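PDB 4OLP: GrpU microcompartment shell protein from Pectobacterium wasabiae, which forms part of the shell of a glycyl-radical propanediol-type bacterial microcompartment and probably carries an iron-sulfur cluster in its ligand-bound state. Local coordinates for residues B[5-10]-B[80-85]; B[30-35]-B[59-64]. All blocks are in the same frame, centred on the assembly; numbering follows the deposited sequence.

Contact 1 of 2, residues B[5-10]-B[80-85]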
ATOM      1  N   ILE B   5     -13.126  -3.375 -22.582  1.00 77.78           N
ATOM      2  CA  ILE B   5     -12.883  -2.563 -23.770  1.00 71.84           C
ATOM      3  C   ILE B   5     -13.932  -1.500 -23.832  1.00 71.75           C
ATOM      4  O   ILE B   5     -15.110  -1.793 -23.753  1.00 74.82           O
ATOM      5  CB  ILE B   5     -12.948  -3.383 -25.059  1.00 70.63           C
ATOM      6  CG1 ILE B   5     -11.792  -4.375 -25.113  1.00 72.49           C
ATOM      7  CG2 ILE B   5     -12.880  -2.466 -26.273  1.00 71.73           C
ATOM      8  CD1 ILE B   5     -12.046  -5.546 -26.033  1.00 73.34           C
ATOM      9  N   ILE B   6     -13.500  -0.257 -23.955  1.00 74.14           N
ATOM     10  CA  ILE B   6     -14.415   0.858 -24.041  1.00 76.58           C
ATOM     11  C   ILE B   6     -14.478   1.236 -25.501  1.00 76.33           C
ATOM     12  O   ILE B   6     -13.487   1.687 -26.067  1.00 70.25           O
ATOM     13  CB  ILE B   6     -13.931   2.051 -23.196  1.00 78.94           C
ATOM     14  CG1 ILE B   6     -13.963   1.678 -21.725  1.00 79.03           C
ATOM     15  CG2 ILE B   6     -14.790   3.292 -23.443  1.00 80.43           C
ATOM     16  CD1 ILE B   6     -13.092   2.551 -20.847  1.00 80.84           C
ATOM     17  N   ASN B   7     -15.643   1.025 -26.111  1.00 82.31           N
ATOM     18  CA  ASN B   7     -15.856   1.420 -27.498  1.00 84.26           C
ATOM     19  C   ASN B   7     -16.301   2.866 -27.540  1.00 82.74           C
ATOM     20  O   ASN B   7     -17.183   3.276 -26.789  1.00 82.57           O
ATOM     21  CB  ASN B   7     -16.878   0.514 -28.173  1.00 82.78           C
ATOM     22  CG  ASN B   7     -16.409  -0.930 -28.231  1.00 87.08           C
ATOM     23  OD1 ASN B   7     -16.874  -1.766 -27.452  1.00 95.08           O
ATOM     24  ND2 ASN B   7     -15.458  -1.232 -29.132  1.00 84.67           N
ATOM     25  N   ALA B   8     -15.652   3.640 -28.400  1.00 78.44           N
ATOM     26  CA  ALA B   8     -16.062   5.004 -28.668  1.00 77.92           C
ATOM     27  C   ALA B   8     -16.116   5.783 -27.378  1.00 78.49           C
ATOM     28  O   ALA B   8     -17.204   6.195 -26.950  1.00 78.10           O
ATOM     29  CB  ALA B   8     -17.416   5.027 -29.357  1.00 77.31           C
ATOM     30  N   PRO B   9     -14.946   6.004 -26.762  1.00 74.39           N
ATOM     31  CA  PRO B   9     -14.928   6.678 -25.483  1.00 76.43           C
ATOM     32  C   PRO B   9     -15.242   8.153 -25.596  1.00 77.40           C
ATOM     33  O   PRO B   9     -14.961   8.775 -26.595  1.00 77.13           O
ATOM     34  CB  PRO B   9     -13.491   6.487 -25.011  1.00 74.37           C
ATOM     35  CG  PRO B   9     -12.717   6.328 -26.255  1.00 73.31           C
ATOM     36  CD  PRO B   9     -13.609   5.543 -27.151  1.00 73.70           C
ATOM     37  N   THR B  10     -15.836   8.683 -24.545  1.00 87.62           N
ATOM     38  CA  THR B  10     -16.144  10.099 -24.407  1.00 92.63           C
ATOM     39  C   THR B  10     -14.842  10.909 -24.349  1.00 85.33           C
ATOM     40  O   THR B  10     -13.787  10.353 -24.090  1.00 80.11           O
ATOM     41  CB  THR B  10     -16.957  10.244 -23.096  1.00104.92           C
ATOM     42  OG1 THR B  10     -18.223   9.575 -23.236  1.00107.24           O
ATOM     43  CG2 THR B  10     -17.188  11.685 -22.693  1.00114.57           C
ATOM     44  N   GLY B  80      -6.416   2.624 -29.560  1.00 74.79           N
ATOM     45  CA  GLY B  80      -6.294   2.487 -30.988  1.00 73.18           C
ATOM     46  C   GLY B  80      -7.605   2.204 -31.649  1.00 71.51           C
ATOM     47  O   GLY B  80      -8.678   2.586 -31.158  1.00 59.49           O
ATOM     48  N   GLU B  81      -7.484   1.567 -32.809  1.00 75.39           N
ATOM     49  CA  GLU B  81      -8.604   1.272 -33.661  1.00 77.92           C
ATOM     50  C   GLU B  81      -9.230  -0.047 -33.206  1.00 80.64           C
ATOM     51  O   GLU B  81      -8.552  -0.887 -32.595  1.00 74.82           O
ATOM     52  CB  GLU B  81      -8.109   1.183 -35.087  1.00 79.88           C
ATOM     53  CG  GLU B  81      -7.734   2.527 -35.671  1.00 83.12           C
ATOM     54  CD  GLU B  81      -6.376   2.516 -36.390  1.00 91.33           C
ATOM     55  OE1 GLU B  81      -6.335   2.108 -37.544  1.00 81.07           O
ATOM     56  OE2 GLU B  81      -5.326   2.917 -35.816  1.00104.39           O
ATOM     57  N   VAL B  82     -10.527  -0.204 -33.471  1.00 80.13           N
ATOM     58  CA  VAL B  82     -11.309  -1.275 -32.838  1.00 84.92           C
ATOM     59  C   VAL B  82     -10.663  -2.622 -33.093  1.00 78.90           C
ATOM     60  O   VAL B  82     -10.575  -3.439 -32.180  1.00 82.51           O
ATOM     61  CB  VAL B  82     -12.770  -1.340 -33.334  1.00 89.45           C
ATOM     62  CG1 VAL B  82     -13.554  -2.331 -32.490  1.00 92.12           C
ATOM     63  CG2 VAL B  82     -13.432   0.024 -33.263  1.00 96.81           C
ATOM     64  N   ALA B  83     -10.263  -2.853 -34.336  1.00 75.24           N
ATOM     65  CA  ALA B  83      -9.659  -4.122 -34.740  1.00 80.37           C
ATOM     66  C   ALA B  83      -8.395  -4.408 -33.948  1.00 83.74           C
ATOM     67  O   ALA B  83      -8.253  -5.482 -33.346  1.00 87.36           O
ATOM     68  CB  ALA B  83      -9.336  -4.099 -36.223  1.00 77.24           C
ATOM     69  N   ALA B  84      -7.517  -3.409 -33.920  1.00 81.51           N
ATOM     70  CA  ALA B  84      -6.228  -3.507 -33.254  1.00 73.96           C
ATOM     71  C   ALA B  84      -6.379  -3.747 -31.745  1.00 73.11           C
ATOM     72  O   ALA B  84      -5.719  -4.620 -31.173  1.00 66.37           O
ATOM     73  CB  ALA B  84      -5.441  -2.242 -33.512  1.00 72.57           C
ATOM     74  N   VAL B  85      -7.269  -2.994 -31.110  1.00 69.55           N
ATOM     75  CA  VAL B  85      -7.454  -3.126 -29.675  1.00 72.27           C
ATOM     76  C   VAL B  85      -7.942  -4.534 -29.369  1.00 71.73           C
ATOM     77  O   VAL B  85      -7.407  -5.197 -28.485  1.00 73.22           O
ATOM     78  CB  VAL B  85      -8.444  -2.082 -29.124  1.00 74.37           C
ATOM     79  CG1 VAL B  85      -8.782  -2.366 -27.668  1.00 77.54           C
ATOM     80  CG2 VAL B  85      -7.856  -0.687 -29.262  1.00 73.05           C
TER
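Ile5, on strand 3-7 at the edge of the chain's sheet, meets Val85 in the first turn of helix 82-92. Its CB points toward the helix, and its CG2 methyl stands 4.3 Å from CG1 of Val85, a loose apolar contact. The same isoleucine continues along the helix onto Asn86 and Met89, while Val85 also rests on Ala36 of the neighbouring strand. Asn7 comes back to the helix: its CG lies beside the backbone N and anti to the carbonyl carbon (chi1 -62°), which brings the amide near Val82. There ND2 approaches CG1 of Val82 to 4.0 Å, the two side chains crossing at about a right angle. At the strand end, the backbone O of Asn7 takes a hydrogen bond from Lys56 NZ of the second subunit; past it, Thr10 is hydrogen-bonded to Ser55 and Asp52 of that subunit. In the helix itself, Val85 N bonds to Glu81 O at 2.9 Å, closing the first turn behind the N-cap residue Glu81. No hydrogen bond or salt bridge joins 5-10 to 80-85, and the two segments bury only 115 Å² between them. Between these two segments the attachment is therefore van der Waals contact, without a directional bond: methyl against methyl at Ile5, and at Asn7 an amide nitrogen packed against a methyl of Val82.

Contact 2 of 2, residues B[30-35]-B[59-64]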
ATOM      1  N   GLU B  30      -3.060  11.814 -29.109  1.00 76.43           N
ATOM      2  CA  GLU B  30      -3.379  12.574 -30.301  1.00 77.89           C
ATOM      3  C   GLU B  30      -2.628  12.098 -31.529  1.00 78.55           C
ATOM      4  O   GLU B  30      -2.839  12.615 -32.614  1.00 83.40           O
ATOM      5  CB  GLU B  30      -3.125  14.056 -30.079  1.00 82.12           C
ATOM      6  CG  GLU B  30      -4.158  14.716 -29.201  1.00 87.91           C
ATOM      7  CD  GLU B  30      -3.999  14.354 -27.742  1.00 96.63           C
ATOM      8  OE1 GLU B  30      -2.872  14.051 -27.268  1.00104.70           O
ATOM      9  OE2 GLU B  30      -5.026  14.391 -27.048  1.00105.41           O
ATOM     10  N   MET B  31      -1.747  11.122 -31.376  1.00 80.33           N
ATOM     11  CA  MET B  31      -1.021  10.617 -32.509  1.00 81.09           C
ATOM     12  C   MET B  31      -1.738   9.384 -33.019  1.00 76.97           C
ATOM     13  O   MET B  31      -1.302   8.794 -33.991  1.00 86.99           O
ATOM     14  CB  MET B  31       0.435  10.297 -32.128  1.00 88.75           C
ATOM     15  CG  MET B  31       1.224  11.510 -31.619  1.00101.18           C
ATOM     16  SD  MET B  31       2.815  11.189 -30.809  1.00111.22           S
ATOM     17  CE  MET B  31       3.816  10.697 -32.218  1.00116.62           C
ATOM     18  N   VAL B  32      -2.851   9.003 -32.401  1.00 73.91           N
ATOM     19  CA  VAL B  32      -3.531   7.733 -32.763  1.00 69.02           C
ATOM     20  C   VAL B  32      -5.059   7.846 -32.707  1.00 66.25           C
ATOM     21  O   VAL B  32      -5.608   8.544 -31.839  1.00 67.47           O
ATOM     22  CB  VAL B  32      -3.047   6.582 -31.882  1.00 64.57           C
ATOM     23  CG1 VAL B  32      -3.829   6.510 -30.577  1.00 64.98           C
ATOM     24  CG2 VAL B  32      -3.125   5.278 -32.613  1.00 73.37           C
ATOM     25  N   ARG B  33      -5.738   7.210 -33.655  1.00 60.44           N
ATOM     26  CA  ARG B  33      -7.191   7.256 -33.690  1.00 66.54           C
ATOM     27  C   ARG B  33      -7.802   6.364 -32.601  1.00 67.74           C
ATOM     28  O   ARG B  33      -7.615   5.154 -32.611  1.00 67.09           O
ATOM     29  CB  ARG B  33      -7.679   6.728 -35.011  1.00 74.58           C
ATOM     30  CG  ARG B  33      -9.172   6.500 -35.072  1.00 74.13           C
ATOM     31  CD  ARG B  33      -9.575   6.174 -36.475  1.00 77.27           C
ATOM     32  NE  ARG B  33     -10.967   5.725 -36.450  1.00 83.98           N
ATOM     33  CZ  ARG B  33     -11.821   5.827 -37.454  1.00 86.35           C
ATOM     34  NH1 ARG B  33     -13.039   5.378 -37.254  1.00 79.71           N
ATOM     35  NH2 ARG B  33     -11.483   6.390 -38.629  1.00 93.45           N
ATOM     36  N   ILE B  34      -8.541   6.943 -31.661  1.00 68.29           N
ATOM     37  CA  ILE B  34      -8.971   6.127 -30.552  1.00 66.80           C
ATOM     38  C   ILE B  34     -10.415   5.694 -30.674  1.00 68.49           C
ATOM     39  O   ILE B  34     -11.312   6.311 -30.096  1.00 68.20           O
ATOM     40  CB  ILE B  34      -8.708   6.831 -29.219  1.00 69.46           C
ATOM     41  CG1 ILE B  34      -7.210   7.133 -29.087  1.00 71.23           C
ATOM     42  CG2 ILE B  34      -9.160   5.964 -28.058  1.00 72.68           C
ATOM     43  CD1 ILE B  34      -6.850   8.059 -27.956  1.00 68.83           C
ATOM     44  N   ASP B  35     -10.631   4.653 -31.458  1.00 66.61           N
ATOM     45  CA  ASP B  35     -11.958   4.080 -31.578  1.00 75.59           C
ATOM     46  C   ASP B  35     -12.257   3.388 -30.256  1.00 78.67           C
ATOM     47  O   ASP B  35     -13.382   3.436 -29.763  1.00 79.85           O
ATOM     48  CB  ASP B  35     -12.021   3.032 -32.686  1.00 74.97           C
ATOM     49  CG  ASP B  35     -11.934   3.596 -34.052  1.00 81.26           C
ATOM     50  OD1 ASP B  35     -12.583   4.630 -34.278  1.00 96.41           O
ATOM     51  OD2 ASP B  35     -11.287   2.987 -34.939  1.00 85.29           O
ATOM     52  N   HIS B  59      -1.058   1.571 -35.022  1.00 87.73           N
ATOM     53  CA  HIS B  59      -2.480   1.663 -34.745  1.00 82.60           C
ATOM     54  C   HIS B  59      -2.829   1.475 -33.284  1.00 79.69           C
ATOM     55  O   HIS B  59      -4.000   1.530 -32.960  1.00 79.67           O
ATOM     56  CB  HIS B  59      -3.314   0.668 -35.601  1.00 84.08           C
ATOM     57  CG  HIS B  59      -3.075   0.776 -37.081  1.00 88.01           C
ATOM     58  ND1 HIS B  59      -3.040  -0.325 -37.912  1.00 88.31           N
ATOM     59  CD2 HIS B  59      -2.831   1.848 -37.874  1.00 93.09           C
ATOM     60  CE1 HIS B  59      -2.792   0.063 -39.148  1.00 93.20           C
ATOM     61  NE2 HIS B  59      -2.654   1.376 -39.153  1.00 98.24           N
ATOM     62  N   VAL B  60      -1.865   1.218 -32.398  1.00 80.41           N
ATOM     63  CA  VAL B  60      -2.154   1.307 -30.983  1.00 78.65           C
ATOM     64  C   VAL B  60      -1.031   2.044 -30.272  1.00 78.63           C
ATOM     65  O   VAL B  60       0.117   2.100 -30.667  1.00 74.81           O
ATOM     66  CB  VAL B  60      -2.432  -0.040 -30.243  1.00 80.85           C
ATOM     67  CG1 VAL B  60      -3.563  -0.834 -30.891  1.00 76.93           C
ATOM     68  CG2 VAL B  60      -1.174  -0.901 -30.184  1.00 87.44           C
ATOM     69  N   ALA B  61      -1.439   2.578 -29.162  1.00 82.75           N
ATOM     70  CA  ALA B  61      -0.603   3.254 -28.213  1.00 77.94           C
ATOM     71  C   ALA B  61      -0.868   2.590 -26.853  1.00 72.68           C
ATOM     72  O   ALA B  61      -1.944   2.037 -26.622  1.00 71.01           O
ATOM     73  CB  ALA B  61      -1.020   4.692 -28.204  1.00 73.98           C
ATOM     74  N   VAL B  62       0.132   2.573 -25.990  1.00 71.47           N
ATOM     75  CA  VAL B  62      -0.007   1.926 -24.691  1.00 75.88           C
ATOM     76  C   VAL B  62       0.448   2.838 -23.586  1.00 80.53           C
ATOM     77  O   VAL B  62       1.310   3.713 -23.777  1.00 82.49           O
ATOM     78  CB  VAL B  62       0.801   0.621 -24.557  1.00 77.60           C
ATOM     79  CG1 VAL B  62       0.062  -0.503 -25.258  1.00 83.48           C
ATOM     80  CG2 VAL B  62       2.221   0.783 -25.097  1.00 76.45           C
ATOM     81  N   SER B  63      -0.108   2.600 -22.413  1.00 77.47           N
ATOM     82  CA  SER B  63       0.309   3.344 -21.263  1.00 81.77           C
ATOM     83  C   SER B  63      -0.102   2.610 -20.015  1.00 83.39           C
ATOM     84  O   SER B  63      -1.042   1.815 -20.019  1.00 80.44           O
ATOM     85  CB  SER B  63      -0.271   4.748 -21.291  1.00 79.32           C
ATOM     86  OG  SER B  63       0.042   5.423 -20.094  1.00 88.55           O
ATOM     87  N   GLU B  64       0.670   2.854 -18.966  1.00 83.24           N
ATOM     88  CA  GLU B  64       0.342   2.411 -17.651  1.00 84.56           C
ATOM     89  C   GLU B  64      -0.735   3.328 -17.179  1.00 84.79           C
ATOM     90  O   GLU B  64      -0.719   4.509 -17.506  1.00 81.83           O
ATOM     91  CB  GLU B  64       1.518   2.715 -16.710  1.00 95.87           C
ATOM     92  CG  GLU B  64       2.913   2.278 -17.175  1.00106.27           C
ATOM     93  CD  GLU B  64       3.806   3.470 -17.505  1.00113.32           C
ATOM     94  OE1 GLU B  64       3.566   4.092 -18.571  1.00119.71           O
ATOM     95  OE2 GLU B  64       4.741   3.761 -16.720  1.00105.39           O
TER
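Val32, in the loop before strand 36-42, points its CB toward the start of strand 60-65 and divides its two methyls between different partners. CG1 sits between the backbone N and the carbonyl carbon (chi1 86°), and from there it meets CB of Ala61 at 4.1 Å, methyl against methyl. CG2 lies anti to the backbone N and rests against the main chain instead, 3.9 Å from the carbonyl O of His59 and 4.3 Å from the backbone N of Val60. One branched side chain thus spans the bend where the chain enters the strand. His59 and Val60 point their CB atoms away from the loop, so His59 contributes chiefly its backbone here, while Val60 packs on Ile78, Ala54 and Ala84.

Next to Val32, Arg33 is extended, with chi1 to chi3 all near 170°, and its end leads away from the strand. It grips Asp35 side-on: NE, at 2.9 Å, and NH1, at 3.1 Å, both bond to OD1 of Asp35, which lies in the guanidinium plane. The NE bond meets OD1 on its syn side but 30° out of the carboxylate plane. This salt bridge ties Arg33 to the residue two positions on, across Ile34.

The arrangement is a loop laid against the start of the outermost strand of the sheet within this chain, in the alpha/beta fold of a BMC-domain shell protein, where helices pack on a four-stranded antiparallel sheet.

Contact 1 is partly buried, with Val85 inside the protein, whereas contact 2 lies at the surface. Neither has a hydrogen bond or salt bridge across its segments; each pairs an apolar contact with one of a methyl against a polar group, a side-chain amide in contact 1 and the main chain in contact 2. Contact 1 joins an edge strand to a helix start, contact 2 a loop to the chain's other outermost strand. Contact 2 has a salt bridge within its loop; segment 5-10 also bonds to the second subunit. Ala8 N lies 2.7 Å from Asp35 O, a probable hydrogen bond, and Val82 CG2 packs on Asp35 CB. Both segments of contact 2 fall between those of contact 1 in the sequence.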